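Local coordinates for protein AtxE2 (Asticcacaulis excentricus, PDB 5TXE) that hydrolyses the isopeptide bond of the lasso peptides astexin-2 and astexin-3, opening the threaded knots into linear peptides, at residues 652-665 with 671-685. The protein carries 1 engineered substitution. Residues are numbered along the deposited sequence; the frame is centred on the assembly and turned at random.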
loop_
_atom_site.group_PDB
_atom_site.type_symbol
_atom_site.label_atom_id
_atom_site.label_comp_id
_atom_site.label_asym_id
_atom_site.label_seq_id
_atom_site.Cartn_x
_atom_site.Cartn_y
_atom_site.Cartn_z
ATOM N N ARG A 652 14.797 13.914 -8.261
ATOM C CA ARG A 652 15.328 13.523 -9.521
ATOM C C ARG A 652 14.195 13.262 -10.536
ATOM O O ARG A 652 14.370 13.430 -11.743
ATOM C CB ARG A 652 16.210 12.292 -9.348
ATOM C CG ARG A 652 17.029 11.987 -10.594
ATOM C CD ARG A 652 17.866 10.719 -10.381
ATOM N NE ARG A 652 19.076 10.948 -9.584
ATOM C CZ ARG A 652 19.246 10.566 -8.324
ATOM N NH1 ARG A 652 18.304 10.008 -7.669
ATOM N NH2 ARG A 652 20.390 10.811 -7.706
ATOM N N THR A 653 13.081 12.741 -10.064
ATOM C CA THR A 653 12.010 12.470 -10.953
ATOM C C THR A 653 11.402 13.787 -11.494
ATOM O O THR A 653 11.104 13.882 -12.673
ATOM C CB THR A 653 10.941 11.649 -10.257
ATOM O OG1 THR A 653 11.399 10.311 -10.211
ATOM C CG2 THR A 653 9.640 11.680 -11.036
ATOM N N ILE A 654 11.290 14.811 -10.645
ATOM C CA ILE A 654 10.876 16.138 -11.118
ATOM C C ILE A 654 11.895 16.694 -12.088
ATOM O O ILE A 654 11.529 17.196 -13.152
ATOM C CB ILE A 654 10.654 17.096 -9.962
ATOM C CG1 ILE A 654 9.418 16.675 -9.215
ATOM C CG2 ILE A 654 10.445 18.523 -10.430
ATOM C CD1 ILE A 654 9.275 17.329 -7.861
ATOM N N ASP A 655 13.175 16.587 -11.767
ATOM C CA ASP A 655 14.177 17.126 -12.652
ATOM C C ASP A 655 14.099 16.420 -14.009
ATOM O O ASP A 655 14.300 17.021 -15.064
ATOM C CB ASP A 655 15.591 16.910 -12.118
ATOM C CG ASP A 655 15.931 17.729 -10.871
ATOM O OD1 ASP A 655 15.154 18.620 -10.479
ATOM O OD2 ASP A 655 16.985 17.454 -10.248
ATOM N N TRP A 656 13.879 15.123 -13.968
ATOM C CA TRP A 656 13.895 14.344 -15.184
ATOM C C TRP A 656 12.780 14.815 -16.110
ATOM O O TRP A 656 13.025 15.034 -17.299
ATOM C CB TRP A 656 13.718 12.883 -14.864
ATOM C CG TRP A 656 13.675 11.929 -15.964
ATOM C CD1 TRP A 656 12.565 11.321 -16.445
ATOM C CD2 TRP A 656 14.764 11.318 -16.613
ATOM N NE1 TRP A 656 12.882 10.401 -17.394
ATOM C CE2 TRP A 656 14.237 10.380 -17.533
ATOM C CE3 TRP A 656 16.139 11.491 -16.555
ATOM C CZ2 TRP A 656 15.027 9.645 -18.381
ATOM C CZ3 TRP A 656 16.943 10.703 -17.392
ATOM C CH2 TRP A 656 16.398 9.768 -18.246
ATOM N N PHE A 657 11.563 14.884 -15.586
ATOM C CA PHE A 657 10.446 15.358 -16.404
ATOM C C PHE A 657 10.567 16.833 -16.841
ATOM O O PHE A 657 10.249 17.165 -17.979
ATOM C CB PHE A 657 9.138 15.080 -15.732
ATOM C CG PHE A 657 8.727 13.623 -15.765
ATOM C CD1 PHE A 657 8.722 12.934 -16.928
ATOM C CD2 PHE A 657 8.449 12.956 -14.613
ATOM C CE1 PHE A 657 8.404 11.593 -16.951
ATOM C CE2 PHE A 657 8.098 11.621 -14.617
ATOM C CZ PHE A 657 8.042 10.949 -15.791
ATOM N N ARG A 658 11.107 17.699 -16.000
ATOM C CA ARG A 658 11.387 19.069 -16.437
ATOM C C ARG A 658 12.379 19.108 -17.582
ATOM O O ARG A 658 12.228 19.907 -18.518
ATOM C CB ARG A 658 11.922 19.937 -15.317
ATOM C CG ARG A 658 10.881 20.263 -14.286
ATOM C CD ARG A 658 11.418 21.209 -13.192
ATOM N NE ARG A 658 11.528 22.556 -13.714
ATOM C CZ ARG A 658 12.584 23.359 -13.629
ATOM N NH1 ARG A 658 13.682 23.034 -12.949
ATOM N NH2 ARG A 658 12.504 24.544 -14.206
ATOM N N PHE A 659 13.383 18.232 -17.535
ATOM C CA PHE A 659 14.397 18.192 -18.558
ATOM C C PHE A 659 13.802 17.718 -19.887
ATOM O O PHE A 659 13.989 18.379 -20.899
ATOM C CB PHE A 659 15.617 17.324 -18.125
ATOM C CG PHE A 659 16.721 17.203 -19.170
ATOM C CD1 PHE A 659 17.693 18.140 -19.274
ATOM C CD2 PHE A 659 16.735 16.147 -20.045
ATOM C CE1 PHE A 659 18.673 18.042 -20.256
ATOM C CE2 PHE A 659 17.718 16.016 -20.990
ATOM C CZ PHE A 659 18.687 16.958 -21.096
ATOM N N TRP A 660 13.119 16.580 -19.901
ATOM C CA TRP A 660 12.692 16.010 -21.132
ATOM C C TRP A 660 11.411 16.570 -21.630
ATOM O O TRP A 660 11.221 16.594 -22.844
ATOM C CB TRP A 660 12.497 14.534 -21.017
ATOM C CG TRP A 660 13.770 13.797 -20.720
ATOM C CD1 TRP A 660 14.152 13.268 -19.525
ATOM C CD2 TRP A 660 14.782 13.466 -21.660
ATOM N NE1 TRP A 660 15.352 12.602 -19.672
ATOM C CE2 TRP A 660 15.760 12.726 -20.977
ATOM C CE3 TRP A 660 14.959 13.741 -23.023
ATOM C CZ2 TRP A 660 16.889 12.254 -21.596
ATOM C CZ3 TRP A 660 16.087 13.279 -23.645
ATOM C CH2 TRP A 660 17.052 12.542 -22.920
ATOM N N LEU A 661 10.504 16.994 -20.747
ATOM C CA LEU A 661 9.208 17.493 -21.194
ATOM C C LEU A 661 9.084 18.993 -21.215
ATOM O O LEU A 661 8.189 19.463 -21.861
ATOM C CB LEU A 661 8.062 16.958 -20.349
ATOM C CG LEU A 661 7.979 15.452 -20.217
ATOM C CD1 LEU A 661 6.831 15.082 -19.286
ATOM C CD2 LEU A 661 7.816 14.704 -21.509
ATOM N N MET A 662 9.942 19.740 -20.499
ATOM C CA MET A 662 9.961 21.199 -20.544
ATOM C C MET A 662 11.270 21.783 -21.077
ATOM O O MET A 662 11.330 22.984 -21.247
ATOM C CB MET A 662 9.698 21.802 -19.146
ATOM C CG MET A 662 8.290 21.560 -18.597
ATOM S SD MET A 662 8.190 22.129 -16.920
ATOM C CE MET A 662 6.493 21.941 -16.505
ATOM N N ASP A 663 12.288 20.957 -21.369
ATOM C CA ASP A 663 13.606 21.432 -21.784
ATOM C C ASP A 663 14.176 22.422 -20.764
ATOM O O ASP A 663 14.817 23.368 -21.124
ATOM C CB ASP A 663 13.534 22.025 -23.207
ATOM C CG ASP A 663 13.022 20.995 -24.270
ATOM O OD1 ASP A 663 13.305 19.772 -24.152
ATOM O OD2 ASP A 663 12.328 21.419 -25.221
ATOM N N GLN A 664 13.911 22.184 -19.486
ATOM C CA GLN A 664 14.416 23.050 -18.434
ATOM C C GLN A 664 15.315 22.303 -17.483
ATOM O O GLN A 664 15.101 21.116 -17.208
ATOM C CB GLN A 664 13.262 23.582 -17.605
ATOM C CG GLN A 664 12.703 24.893 -18.142
ATOM C CD GLN A 664 11.324 25.154 -17.593
ATOM O OE1 GLN A 664 10.969 24.656 -16.522
ATOM N NE2 GLN A 664 10.525 25.911 -18.329
ATOM N N SER A 665 16.311 23.002 -16.973
ATOM C CA SER A 665 17.231 22.451 -15.996
ATOM C C SER A 665 17.405 23.436 -14.871
ATOM O O SER A 665 17.421 24.620 -15.091
ATOM C CB SER A 665 18.594 22.189 -16.631
ATOM O OG SER A 665 19.114 23.404 -17.112
ATOM N N LYS A 671 23.806 19.959 -9.214
ATOM C CA LYS A 671 23.124 19.180 -10.242
ATOM C C LYS A 671 23.792 19.194 -11.591
ATOM O O LYS A 671 23.320 18.548 -12.526
ATOM C CB LYS A 671 21.726 19.703 -10.396
ATOM C CG LYS A 671 20.877 19.321 -9.209
ATOM C CD LYS A 671 19.470 19.903 -9.316
ATOM C CE LYS A 671 18.656 19.523 -8.088
ATOM N NZ LYS A 671 17.231 19.841 -8.297
ATOM N N ALA A 672 24.900 19.904 -11.705
ATOM C CA ALA A 672 25.569 20.105 -12.979
ATOM C C ALA A 672 26.007 18.815 -13.620
ATOM O O ALA A 672 25.846 18.610 -14.834
ATOM C CB ALA A 672 26.769 21.029 -12.795
ATOM N N ALA A 673 26.522 17.902 -12.814
ATOM C CA ALA A 673 26.956 16.594 -13.353
ATOM C C ALA A 673 25.770 15.772 -13.864
ATOM O O ALA A 673 25.872 15.060 -14.850
ATOM C CB ALA A 673 27.724 15.808 -12.298
ATOM N N GLN A 674 24.643 15.878 -13.181
ATOM C CA GLN A 674 23.443 15.171 -13.602
ATOM C C GLN A 674 23.000 15.667 -14.962
ATOM O O GLN A 674 22.766 14.887 -15.852
ATOM C CB GLN A 674 22.352 15.369 -12.569
ATOM C CG GLN A 674 20.922 15.143 -13.032
ATOM C CD GLN A 674 19.940 15.505 -11.919
ATOM O OE1 GLN A 674 19.785 14.746 -10.986
ATOM N NE2 GLN A 674 19.289 16.638 -12.026
ATOM N N TYR A 675 22.923 16.974 -15.143
ATOM C CA TYR A 675 22.569 17.510 -16.470
ATOM C C TYR A 675 23.621 17.282 -17.577
ATOM O O TYR A 675 23.261 17.079 -18.755
ATOM C CB TYR A 675 22.178 18.988 -16.366
ATOM C CG TYR A 675 20.893 19.181 -15.573
ATOM C CD1 TYR A 675 19.648 18.704 -16.052
ATOM C CD2 TYR A 675 20.906 19.828 -14.356
ATOM C CE1 TYR A 675 18.471 18.871 -15.310
ATOM C CE2 TYR A 675 19.750 19.998 -13.609
ATOM C CZ TYR A 675 18.523 19.530 -14.102
ATOM O OH TYR A 675 17.412 19.776 -13.345
ATOM N N ASP A 676 24.897 17.228 -17.228
ATOM C CA ASP A 676 25.887 16.732 -18.229
ATOM C C ASP A 676 25.502 15.353 -18.754
ATOM O O ASP A 676 25.485 15.092 -19.955
ATOM C CB ASP A 676 27.314 16.657 -17.643
ATOM C CG ASP A 676 27.924 18.043 -17.353
ATOM O OD1 ASP A 676 27.394 19.073 -17.869
ATOM O OD2 ASP A 676 28.918 18.099 -16.585
ATOM N N ARG A 677 25.199 14.443 -17.844
ATOM C CA ARG A 677 24.847 13.107 -18.225
ATOM C C ARG A 677 23.585 13.094 -19.090
ATOM O O ARG A 677 23.521 12.416 -20.082
ATOM C CB ARG A 677 24.533 12.346 -16.962
ATOM C CG ARG A 677 25.471 11.242 -16.580
ATOM C CD ARG A 677 24.782 10.417 -15.511
ATOM N NE ARG A 677 24.964 11.131 -14.306
ATOM C CZ ARG A 677 24.087 11.442 -13.364
ATOM N NH1 ARG A 677 22.802 11.099 -13.372
ATOM N NH2 ARG A 677 24.582 12.110 -12.336
ATOM N N TRP A 678 22.571 13.848 -18.692
ATOM C CA TRP A 678 21.315 13.808 -19.396
ATOM C C TRP A 678 21.423 14.514 -20.760
ATOM O O TRP A 678 20.804 14.084 -21.744
ATOM C CB TRP A 678 20.209 14.414 -18.549
ATOM C CG TRP A 678 19.922 13.666 -17.285
ATOM C CD1 TRP A 678 20.460 12.486 -16.892
ATOM C CD2 TRP A 678 19.034 14.059 -16.263
ATOM N NE1 TRP A 678 19.969 12.121 -15.686
ATOM C CE2 TRP A 678 19.109 13.092 -15.253
ATOM C CE3 TRP A 678 18.183 15.149 -16.088
ATOM C CZ2 TRP A 678 18.341 13.139 -14.126
ATOM C CZ3 TRP A 678 17.414 15.197 -14.915
ATOM C CH2 TRP A 678 17.485 14.198 -13.978
ATOM N N ARG A 679 22.263 15.535 -20.857
ATOM C CA ARG A 679 22.542 16.127 -22.209
ATOM C C ARG A 679 23.203 15.115 -23.111
ATOM O O ARG A 679 22.827 14.983 -24.288
ATOM C CB ARG A 679 23.345 17.414 -22.102
ATOM C CG ARG A 679 22.450 18.538 -21.628
ATOM C CD ARG A 679 23.050 19.933 -21.734
ATOM N NE ARG A 679 23.953 20.154 -20.621
ATOM C CZ ARG A 679 23.652 20.797 -19.492
ATOM N NH1 ARG A 679 22.464 21.404 -19.275
ATOM N NH2 ARG A 679 24.580 20.845 -18.565
ATOM N N ALA A 680 24.108 14.322 -22.552
ATOM C CA ALA A 680 24.707 13.267 -23.347
ATOM C C ALA A 680 23.660 12.226 -23.747
ATOM O O ALA A 680 23.754 11.663 -24.842
ATOM C CB ALA A 680 25.891 12.607 -22.617
ATOM N N LEU A 681 22.701 11.921 -22.871
ATOM C CA LEU A 681 21.674 10.950 -23.256
ATOM C C LEU A 681 20.850 11.479 -24.452
ATOM O O LEU A 681 20.492 10.756 -25.369
ATOM C CB LEU A 681 20.729 10.628 -22.099
ATOM C CG LEU A 681 21.319 9.860 -20.912
ATOM C CD1 LEU A 681 20.230 9.643 -19.879
ATOM C CD2 LEU A 681 21.921 8.509 -21.308
ATOM N N ARG A 682 20.518 12.750 -24.362
ATOM C CA ARG A 682 19.782 13.445 -25.368
ATOM C C ARG A 682 20.478 13.437 -26.715
ATOM O O ARG A 682 19.831 13.257 -27.724
ATOM C CB ARG A 682 19.520 14.913 -24.922
ATOM C CG ARG A 682 18.458 15.616 -25.802
ATOM C CD ARG A 682 17.950 16.898 -25.167
ATOM N NE ARG A 682 18.984 17.892 -24.927
ATOM C CZ ARG A 682 18.783 19.003 -24.205
ATOM N NH1 ARG A 682 17.606 19.223 -23.644
ATOM N NH2 ARG A 682 19.762 19.885 -24.030
ATOM N N ALA A 683 21.782 13.616 -26.709
ATOM C CA ALA A 683 22.575 13.671 -27.946
ATOM C C ALA A 683 22.684 12.318 -28.625
ATOM O O ALA A 683 22.946 12.282 -29.820
ATOM C CB ALA A 683 23.969 14.205 -27.662
ATOM N N LEU A 684 22.466 11.213 -27.890
ATOM C CA LEU A 684 22.462 9.859 -28.481
ATOM C C LEU A 684 21.355 9.710 -29.493
ATOM O O LEU A 684 21.467 8.941 -30.438
ATOM C CB LEU A 684 22.185 8.779 -27.452
ATOM C CG LEU A 684 23.190 8.573 -26.334
ATOM C CD1 LEU A 684 22.613 7.561 -25.359
ATOM C CD2 LEU A 684 24.544 8.130 -26.871
ATOM N N ARG A 685 20.274 10.442 -29.290
ATOM C CA ARG A 685 19.088 10.282 -30.116
ATOM C C ARG A 685 19.251 10.795 -31.554
ATOM O O ARG A 685 18.350 10.638 -32.361
ATOM C CB ARG A 685 17.902 10.947 -29.414
ATOM C CG ARG A 685 17.621 10.332 -28.013
ATOM C CD ARG A 685 16.411 10.968 -27.290
ATOM N NE ARG A 685 15.130 10.366 -27.712
ATOM C CZ ARG A 685 13.920 10.902 -27.491
ATOM N NH1 ARG A 685 13.770 12.065 -26.816
ATOM N NH2 ARG A 685 12.846 10.254 -27.931
HETATM O O HOH W 1 21.314 12.629 -10.434
HETATM O O HOH W 2 15.250 19.371 -15.007
HETATM O O HOH W 3 15.371 18.040 -23.495
#
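Trp656 drives the edge of its six-membered ring into the face of Trp678, with the two planes at 90°. Its CE3 lies 3.6 Å from CE2 of Trp678. This is a T-shaped stack. Gln674 CG covers the opposite face of the Trp678 indole. The Trp678 side chain sits as a knob among Arg652, Asp655, Trp656 and Phe659, and its NE1 hydrogen-bonds to Glu629. Phe659 is the return knob, set among Tyr675, Trp678, Arg679 and Arg682. With CG anti to the backbone N, its ring reaches over to helix 672-684 and takes Trp678 CB on one face, 4.0 Å from the ring centroid. An alanine in place of Trp678 would probably open a gap between Trp656 and Phe659 and leave Glu629 without its indole N-H.

One polar cluster closes this packing. Asp655 OD2 accepts Gln674 NE2 at 3.0 Å, in a nearly straight bond (166°) on its anti side, tilted out of the carboxylate plane. The syn lone pair of the same oxygen takes Lys671 NZ at 3.1 Å, a salt bridge. Lys671 also pairs with Asp666. At the connecting loop, in the conformer given, Ser665 CB makes a CH-pi contact over the centre of the Tyr675 ring, 3.5 Å from its centroid.

The other end is looser and more exposed. The Arg682 guanidinium lies with one face over Phe659 CZ. A water links its NH1 to Phe659 O. Arg685 is poorly ordered, and its NH1 comes only within 4.1 Å of Trp660 CZ3.

The axes of 652-662 and 672-684 approach to 11.6 Å and cross at -40°. Helix 643-662 packs on strands 545-548 and 431-436 of the central sheet, and the C-terminal helix 672-684 lies against it, in the alpha/beta-hydrolase domain typical of prolyl oligopeptidases.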